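PDB 4JGA: 3-oxoacyl-[acyl-carrier-protein] synthase 2 from Rickettsia rickettsii, which probably catalyses the condensation of acyl groups with malonyl-acyl-carrier protein, the chain-elongating step of bacterial fatty acid synthesis. Local coordinates for residues T103-D108 / V260-E265; L124-G129 / V206-G211; G210-P215 / E256-V261. All blocks are in the same frame, centred on the assembly; numbering follows the deposited sequence.

Contact 1: residues T103-D108 / V260-E265; sequences TEAVED and VVVLEE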
loop_
_atom_site.group_PDB
_atom_site.type_symbol
_atom_site.label_atom_id
_atom_site.label_comp_id
_atom_site.label_asym_id
_atom_site.label_seq_id
_atom_site.Cartn_x
_atom_site.Cartn_y
_atom_site.Cartn_z
ATOM N N THR A 103 -15.553 -8.845 -8.171
ATOM C CA THR A 103 -16.529 -9.905 -8.388
ATOM C C THR A 103 -16.839 -10.007 -9.897
ATOM O O THR A 103 -16.769 -11.100 -10.468
ATOM C CB THR A 103 -17.809 -9.672 -7.579
ATOM O OG1 THR A 103 -17.497 -9.752 -6.171
ATOM C CG2 THR A 103 -18.871 -10.709 -7.955
ATOM N N GLU A 104 -17.088 -8.867 -10.530
ATOM C CA GLU A 104 -17.273 -8.843 -11.960
ATOM C C GLU A 104 -16.028 -9.417 -12.725
ATOM O O GLU A 104 -16.170 -10.260 -13.632
ATOM C CB GLU A 104 -17.594 -7.421 -12.439
ATOM C CG GLU A 104 -17.888 -7.389 -13.943
ATOM C CD GLU A 104 -18.123 -6.012 -14.530
ATOM O OE1 GLU A 104 -17.908 -4.987 -13.857
ATOM O OE2 GLU A 104 -18.498 -5.969 -15.741
ATOM N N ALA A 105 -14.817 -8.972 -12.357
ATOM C CA ALA A 105 -13.614 -9.442 -13.015
ATOM C C ALA A 105 -13.415 -10.944 -12.851
ATOM O O ALA A 105 -13.122 -11.639 -13.815
ATOM C CB ALA A 105 -12.394 -8.708 -12.507
ATOM N N VAL A 106 -13.562 -11.438 -11.628
ATOM C CA VAL A 106 -13.371 -12.840 -11.366
ATOM C C VAL A 106 -14.394 -13.669 -12.160
ATOM O O VAL A 106 -14.006 -14.593 -12.849
ATOM C CB VAL A 106 -13.468 -13.176 -9.870
ATOM C CG1 VAL A 106 -13.553 -14.689 -9.671
ATOM C CG2 VAL A 106 -12.264 -12.629 -9.152
ATOM N N GLU A 107 -15.663 -13.301 -12.097
ATOM C CA GLU A 107 -16.695 -14.001 -12.866
ATOM C C GLU A 107 -16.447 -13.900 -14.379
ATOM O O GLU A 107 -16.613 -14.878 -15.077
ATOM C CB GLU A 107 -18.075 -13.502 -12.500
ATOM C CG GLU A 107 -18.493 -13.945 -11.107
ATOM C CD GLU A 107 -19.926 -13.545 -10.753
ATOM O OE1 GLU A 107 -20.579 -12.873 -11.611
ATOM O OE2 GLU A 107 -20.396 -13.877 -9.616
ATOM N N ASP A 108 -15.996 -12.743 -14.866
ATOM C CA ASP A 108 -15.690 -12.580 -16.267
ATOM C C ASP A 108 -14.575 -13.564 -16.683
ATOM O O ASP A 108 -14.622 -14.167 -17.748
ATOM C CB ASP A 108 -15.266 -11.129 -16.524
ATOM C CG ASP A 108 -14.904 -10.863 -17.979
ATOM O OD1 ASP A 108 -15.634 -11.388 -18.842
ATOM O OD2 ASP A 108 -13.925 -10.106 -18.244
ATOM N N VAL A 260 -10.905 -3.354 -11.501
ATOM C CA VAL A 260 -10.172 -4.547 -11.138
ATOM C C VAL A 260 -10.034 -5.432 -12.345
ATOM O O VAL A 260 -10.967 -5.555 -13.142
ATOM C CB VAL A 260 -10.865 -5.300 -9.993
ATOM C CG1 VAL A 260 -10.109 -6.577 -9.684
ATOM C CG2 VAL A 260 -10.901 -4.417 -8.752
ATOM N N VAL A 261 -8.871 -6.074 -12.466
ATOM C CA VAL A 261 -8.610 -7.064 -13.527
ATOM C C VAL A 261 -8.108 -8.383 -12.955
ATOM O O VAL A 261 -7.616 -8.440 -11.826
ATOM C CB VAL A 261 -7.608 -6.524 -14.589
ATOM C CG1 VAL A 261 -8.136 -5.245 -15.242
ATOM C CG2 VAL A 261 -6.229 -6.252 -13.990
ATOM N N VAL A 262 -8.286 -9.436 -13.734
ATOM C CA VAL A 262 -7.604 -10.695 -13.533
ATOM C C VAL A 262 -6.459 -10.764 -14.546
ATOM O O VAL A 262 -6.663 -10.618 -15.757
ATOM C CB VAL A 262 -8.535 -11.910 -13.711
ATOM C CG1 VAL A 262 -7.820 -13.210 -13.389
ATOM C CG2 VAL A 262 -9.772 -11.747 -12.815
ATOM N N LEU A 263 -5.252 -10.936 -13.993
ATOM C CA LEU A 263 -4.048 -11.228 -14.758
ATOM C C LEU A 263 -3.669 -12.678 -14.550
ATOM O O LEU A 263 -3.868 -13.250 -13.477
ATOM C CB LEU A 263 -2.879 -10.340 -14.349
ATOM C CG LEU A 263 -3.084 -8.821 -14.404
ATOM C CD1 LEU A 263 -1.746 -8.159 -14.073
ATOM C CD2 LEU A 263 -3.642 -8.331 -15.749
ATOM N N GLU A 264 -3.089 -13.265 -15.582
ATOM C CA GLU A 264 -2.868 -14.676 -15.596
ATOM C C GLU A 264 -1.662 -15.039 -16.442
ATOM O O GLU A 264 -1.409 -14.427 -17.499
ATOM C CB GLU A 264 -4.141 -15.340 -16.096
ATOM C CG GLU A 264 -4.130 -16.870 -16.064
ATOM C CD GLU A 264 -5.527 -17.462 -16.255
ATOM O OE1 GLU A 264 -6.497 -16.673 -16.449
ATOM O OE2 GLU A 264 -5.639 -18.713 -16.189
ATOM N N GLU A 265 -0.903 -16.029 -15.979
ATOM C CA GLU A 265 0.234 -16.526 -16.752
ATOM C C GLU A 265 -0.320 -17.118 -18.070
ATOM O O GLU A 265 -1.353 -17.784 -18.083
ATOM C CB GLU A 265 1.006 -17.576 -15.963
ATOM C CG GLU A 265 2.299 -18.025 -16.614
ATOM C CD GLU A 265 2.122 -19.121 -17.644
ATOM O OE1 GLU A 265 1.288 -20.028 -17.435
ATOM O OE2 GLU A 265 2.831 -19.083 -18.677
#
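A105 comes closest to the strand where its CA lies 5.6 Å from that of V261, the axes of helix segment 103-108 and strand segment 260-265 running 7.2 Å apart and 34° from parallel. A105 is the main helix residue in the contact; its methyl points at the strand and rests above the peptide that joins V260 to V261. A105 CB sits 3.5 Å from V260 O and 4.2 Å from V261 CA. V260 and V262, whose side chains lie on the helix side of the strand, flank the methyl: V260 CG1 is 4.2 Å from A105 CB, and V262 CG2 is 4.0 Å from it. V262 is the second element. It turns CG1 anti to its own backbone N (chi1 -176°), which leaves CG2 to reach the helix backbone, 3.5 Å from A105 O. The same CG2 also meets the backbone N of V106. V261, between the two, turns its side chain to the other side of the sheet, onto I192 of helix 187-200. The carboxylates of E104 and D108 are engaged elsewhere: E104 accepts from the backbone N of L25 and V33, D108 from that of L23, and D108 also bonds Y277 OH. Across the contact itself, methyls meet methyls and backbone, so helix 93-109 lies on this face of the central sheet through close apolar fit, and the small side chain of A105 permits the short spacing.

Contact 2: residues L124-G129 / V206-G211; sequences LILGSG and VMIAGG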
loop_
_atom_site.group_PDB
_atom_site.type_symbol
_atom_site.label_atom_id
_atom_site.label_comp_id
_atom_site.label_asym_id
_atom_site.label_seq_id
_atom_site.Cartn_x
_atom_site.Cartn_y
_atom_site.Cartn_z
ATOM N N LEU A 124 -3.552 -11.503 -4.858
ATOM C CA LEU A 124 -4.239 -10.230 -5.036
ATOM C C LEU A 124 -3.290 -9.038 -4.724
ATOM O O LEU A 124 -2.502 -9.083 -3.767
ATOM C CB LEU A 124 -5.453 -10.131 -4.105
ATOM C CG LEU A 124 -6.413 -11.328 -4.022
ATOM C CD1 LEU A 124 -5.944 -12.313 -2.977
ATOM C CD2 LEU A 124 -7.826 -10.867 -3.684
ATOM N N ILE A 125 -3.431 -7.979 -5.525
ATOM C CA ILE A 125 -2.861 -6.672 -5.234
ATOM C C ILE A 125 -3.935 -5.643 -5.557
ATOM O O ILE A 125 -4.111 -5.210 -6.716
ATOM C CB ILE A 125 -1.572 -6.365 -6.014
ATOM C CG1 ILE A 125 -0.510 -7.442 -5.749
ATOM C CG2 ILE A 125 -1.013 -5.015 -5.572
ATOM C CD1 ILE A 125 0.839 -7.134 -6.389
ATOM N N LEU A 126 -4.664 -5.298 -4.510
ATOM C CA LEU A 126 -5.790 -4.402 -4.594
ATOM C C LEU A 126 -5.516 -3.217 -3.649
ATOM O O LEU A 126 -5.128 -3.390 -2.494
ATOM C CB LEU A 126 -7.119 -5.110 -4.256
ATOM C CG LEU A 126 -7.553 -6.211 -5.191
ATOM C CD1 LEU A 126 -8.677 -7.020 -4.592
ATOM C CD2 LEU A 126 -7.983 -5.604 -6.516
ATOM N N GLY A 127 -5.652 -2.009 -4.191
ATOM C CA GLY A 127 -5.282 -0.816 -3.423
ATOM C C GLY A 127 -6.314 0.286 -3.448
ATOM O O GLY A 127 -7.381 0.170 -4.084
ATOM N N SER A 128 -5.964 1.343 -2.720
ATOM C CA SER A 128 -6.685 2.606 -2.682
ATOM C C SER A 128 -5.667 3.705 -2.376
ATOM O O SER A 128 -4.632 3.438 -1.787
ATOM C CB SER A 128 -7.765 2.565 -1.604
ATOM O OG SER A 128 -8.585 3.726 -1.664
ATOM N N GLY A 129 -5.927 4.925 -2.808
ATOM C CA GLY A 129 -5.005 6.026 -2.512
ATOM C C GLY A 129 -5.174 6.531 -1.095
ATOM O O GLY A 129 -4.191 6.775 -0.370
ATOM N N VAL A 206 -2.202 -16.633 -11.115
ATOM C CA VAL A 206 -3.314 -15.688 -11.350
ATOM C C VAL A 206 -3.246 -14.576 -10.304
ATOM O O VAL A 206 -2.874 -14.818 -9.155
ATOM C CB VAL A 206 -4.665 -16.403 -11.258
ATOM C CG1 VAL A 206 -5.828 -15.432 -11.472
ATOM C CG2 VAL A 206 -4.719 -17.535 -12.268
ATOM N N MET A 207 -3.559 -13.342 -10.715
ATOM C CA MET A 207 -3.608 -12.217 -9.768
ATOM C C MET A 207 -4.841 -11.370 -9.993
ATOM O O MET A 207 -5.216 -11.102 -11.120
ATOM C CB MET A 207 -2.377 -11.332 -9.852
ATOM C CG MET A 207 -1.065 -12.024 -9.483
ATOM S SD MET A 207 -0.900 -12.401 -7.723
ATOM C CE MET A 207 -0.759 -10.766 -7.074
ATOM N N ILE A 208 -5.474 -10.997 -8.888
ATOM C CA ILE A 208 -6.582 -10.080 -8.908
ATOM C C ILE A 208 -5.990 -8.725 -8.554
ATOM O O ILE A 208 -5.415 -8.556 -7.448
ATOM C CB ILE A 208 -7.633 -10.468 -7.840
ATOM C CG1 ILE A 208 -7.996 -11.962 -7.894
ATOM C CG2 ILE A 208 -8.862 -9.625 -8.024
ATOM C CD1 ILE A 208 -8.293 -12.535 -9.269
ATOM N N ALA A 209 -6.084 -7.765 -9.464
ATOM C CA ALA A 209 -5.404 -6.496 -9.243
ATOM C C ALA A 209 -6.153 -5.256 -9.670
ATOM O O ALA A 209 -6.898 -5.262 -10.646
ATOM C CB ALA A 209 -4.044 -6.530 -9.931
ATOM N N GLY A 210 -5.906 -4.172 -8.952
ATOM C CA GLY A 210 -6.476 -2.861 -9.291
ATOM C C GLY A 210 -6.668 -1.973 -8.072
ATOM O O GLY A 210 -6.000 -2.136 -7.045
ATOM N N GLY A 211 -7.618 -1.051 -8.197
ATOM C CA GLY A 211 -7.805 0.024 -7.242
ATOM C C GLY A 211 -9.254 0.423 -7.089
ATOM O O GLY A 211 -10.103 0.213 -7.991
#
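M207 folds back toward the neighbouring strand because its chain is bent at chi2 (-71°) and chi3 (-68°), which carries CE to 3.6 Å from I125 CG1. I125 in turn holds CG1 anti to its carbonyl carbon, beside the backbone N, and presents this branch to the methyl, which also touches the backbone N of L124. I125 and A209 share the face on which M207 meets I125, and helix 187-200 lies over it through D194, A195 and I199. The opposite face carries L124, L126 and I208. There L124 and I208 lie side by side and point the same way, with L124 CG 4.1 Å from I208 CB, while L126 leans toward strand 206-211, CD2 coming within 3.5 Å of G210 N. Helix 163-172 meets L124 and L126 on this side, and V260 of strand 257-265 touches L126 and I208.

Three hydrogen bonds join the backbones. I125 N meets I208 O nearly along the C=O axis at 2.8 Å. I125 also receives: G210 N reaches I125 O at 3.0 Å, tilted 15° from the carbonyl plane. G127 N closes the series on G210 O at 2.9 Å. CA-H...O contacts support the ladder, L124 CA to I208 O and A209 CA to I125 O among them. The register runs from L124 opposite I208 to G127 opposite G211, where both strands lack side chains. A parallel strand pair sandwiched between helices 187-200 and 163-172 is consistent with the alpha-beta-alpha-beta-alpha layering of the thiolase fold, to which beta-ketoacyl synthases belong.

Contact 3: residues G210-P215 / E256-V261; sequences GGAEAP and EGAGVV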
loop_
_atom_site.group_PDB
_atom_site.type_symbol
_atom_site.label_atom_id
_atom_site.label_comp_id
_atom_site.label_asym_id
_atom_site.label_seq_id
_atom_site.Cartn_x
_atom_site.Cartn_y
_atom_site.Cartn_z
ATOM N N GLY A 210 -5.906 -4.172 -8.952
ATOM C CA GLY A 210 -6.476 -2.861 -9.291
ATOM C C GLY A 210 -6.668 -1.973 -8.072
ATOM O O GLY A 210 -6.000 -2.136 -7.045
ATOM N N GLY A 211 -7.618 -1.051 -8.197
ATOM C CA GLY A 211 -7.805 0.024 -7.242
ATOM C C GLY A 211 -9.254 0.423 -7.089
ATOM O O GLY A 211 -10.103 0.213 -7.991
ATOM N N ALA A 212 -9.518 0.974 -5.912
ATOM C CA ALA A 212 -10.845 1.421 -5.531
ATOM C C ALA A 212 -10.724 2.675 -4.646
ATOM O O ALA A 212 -9.797 2.800 -3.844
ATOM C CB ALA A 212 -11.556 0.310 -4.783
ATOM N N GLU A 213 -11.689 3.575 -4.765
ATOM C CA GLU A 213 -11.667 4.851 -4.052
ATOM C C GLU A 213 -13.082 5.405 -3.850
ATOM O O GLU A 213 -13.926 5.315 -4.741
ATOM C CB GLU A 213 -10.830 5.868 -4.816
ATOM C CG GLU A 213 -10.295 6.998 -3.929
ATOM C CD GLU A 213 -9.000 6.653 -3.247
ATOM O OE1 GLU A 213 -8.016 6.315 -3.969
ATOM O OE2 GLU A 213 -8.959 6.746 -1.991
ATOM N N ALA A 214 -13.314 5.930 -2.650
ATOM C CA ALA A 214 -14.526 6.624 -2.271
ATOM C C ALA A 214 -14.129 7.869 -1.501
ATOM O O ALA A 214 -14.295 7.947 -0.293
ATOM C CB ALA A 214 -15.424 5.727 -1.429
ATOM N N PRO A 215 -13.580 8.861 -2.210
ATOM C CA PRO A 215 -12.953 9.965 -1.526
ATOM C C PRO A 215 -13.839 11.205 -1.409
ATOM O O PRO A 215 -13.404 12.212 -0.832
ATOM C CB PRO A 215 -11.817 10.283 -2.461
ATOM C CG PRO A 215 -12.454 10.126 -3.825
ATOM C CD PRO A 215 -13.429 8.987 -3.665
ATOM N N GLU A 256 -15.259 8.667 -7.845
ATOM C CA GLU A 256 -15.265 7.469 -7.008
ATOM C C GLU A 256 -15.556 6.262 -7.890
ATOM O O GLU A 256 -16.201 6.381 -8.921
ATOM C CB GLU A 256 -16.312 7.589 -5.892
ATOM C CG GLU A 256 -17.714 7.857 -6.414
ATOM C CD GLU A 256 -18.811 7.740 -5.379
ATOM O OE1 GLU A 256 -19.977 7.789 -5.806
ATOM O OE2 GLU A 256 -18.524 7.579 -4.164
ATOM N N GLY A 257 -15.062 5.111 -7.452
ATOM C CA GLY A 257 -15.382 3.829 -8.092
ATOM C C GLY A 257 -14.237 2.856 -7.966
ATOM O O GLY A 257 -13.393 2.982 -7.075
ATOM N N ALA A 258 -14.224 1.871 -8.846
ATOM C CA ALA A 258 -13.193 0.870 -8.847
ATOM C C ALA A 258 -13.000 0.245 -10.222
ATOM O O ALA A 258 -13.921 0.200 -11.077
ATOM C CB ALA A 258 -13.501 -0.206 -7.801
ATOM N N GLY A 259 -11.802 -0.259 -10.413
ATOM C CA GLY A 259 -11.413 -0.994 -11.598
ATOM C C GLY A 259 -10.500 -2.134 -11.179
ATOM O O GLY A 259 -9.492 -1.915 -10.544
ATOM N N VAL A 260 -10.905 -3.354 -11.501
ATOM C CA VAL A 260 -10.172 -4.547 -11.138
ATOM C C VAL A 260 -10.034 -5.432 -12.345
ATOM O O VAL A 260 -10.967 -5.555 -13.142
ATOM C CB VAL A 260 -10.865 -5.300 -9.993
ATOM C CG1 VAL A 260 -10.109 -6.577 -9.684
ATOM C CG2 VAL A 260 -10.901 -4.417 -8.752
ATOM N N VAL A 261 -8.871 -6.074 -12.466
ATOM C CA VAL A 261 -8.610 -7.064 -13.527
ATOM C C VAL A 261 -8.108 -8.383 -12.955
ATOM O O VAL A 261 -7.616 -8.440 -11.826
ATOM C CB VAL A 261 -7.608 -6.524 -14.589
ATOM C CG1 VAL A 261 -8.136 -5.245 -15.242
ATOM C CG2 VAL A 261 -6.229 -6.252 -13.990
#
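G211 and G259 form a hydrogen-bonded pair in an antiparallel beta ladder between strands 206-213 and 257-265, neighbours in the central mixed sheet of the thiolase fold. Their bonds are reciprocal, G211 N to G259 O (3.1 Å) and G259 N to G211 O (3.0 Å). E213 and G257 make the next such pair, E213 N to G257 O and G257 N to E213 O, both 2.9 Å. Between them, A212 and A258 form a non-hydrogen-bonded pair with both methyls on one face, where A258 meets A101 of helix 93-109. G210 brings its CA to 3.4 Å from G259 O in a CA-H...O contact. The carboxylate of E213 leads away from the ladder: OE1 accepts from the backbone N of G129 and G366, OE2 from those of I130 and G131, four N-H groups that would probably stabilise its negative charge. E256 sets CG between its backbone N and carbonyl carbon (chi1 56°) and extends outward, OE1 reaching the backbone N of I66. Its CB lies 3.5 Å from E213 O and 3.9 Å from P215 CD. The two alanine methyls touch directly, A212 CB lying 3.6 Å from A258 CB.

In the fold
From the N terminus, helix 93-109 comes first; contact 1 joins it to strand 257-265, closing a loop of about 150 residues and setting the helix on the central sheet. Inside that long loop strand 122-127 pairs with strand 206-213 in contact 2, which is therefore nested. Contact 3 begins on G210 and G211, where contact 2 ends, and closes a shorter loop of about 40 residues back onto strand 257-265, sharing V260 and V261 with contact 1. Strand 206-213 thus stands between a parallel neighbour and an antiparallel one. Further hydrogen bonds probably join them: V261 N to A209 O between the strands of contacts 1 and 2, and S128 OG to A212 O between contacts 2 and 3.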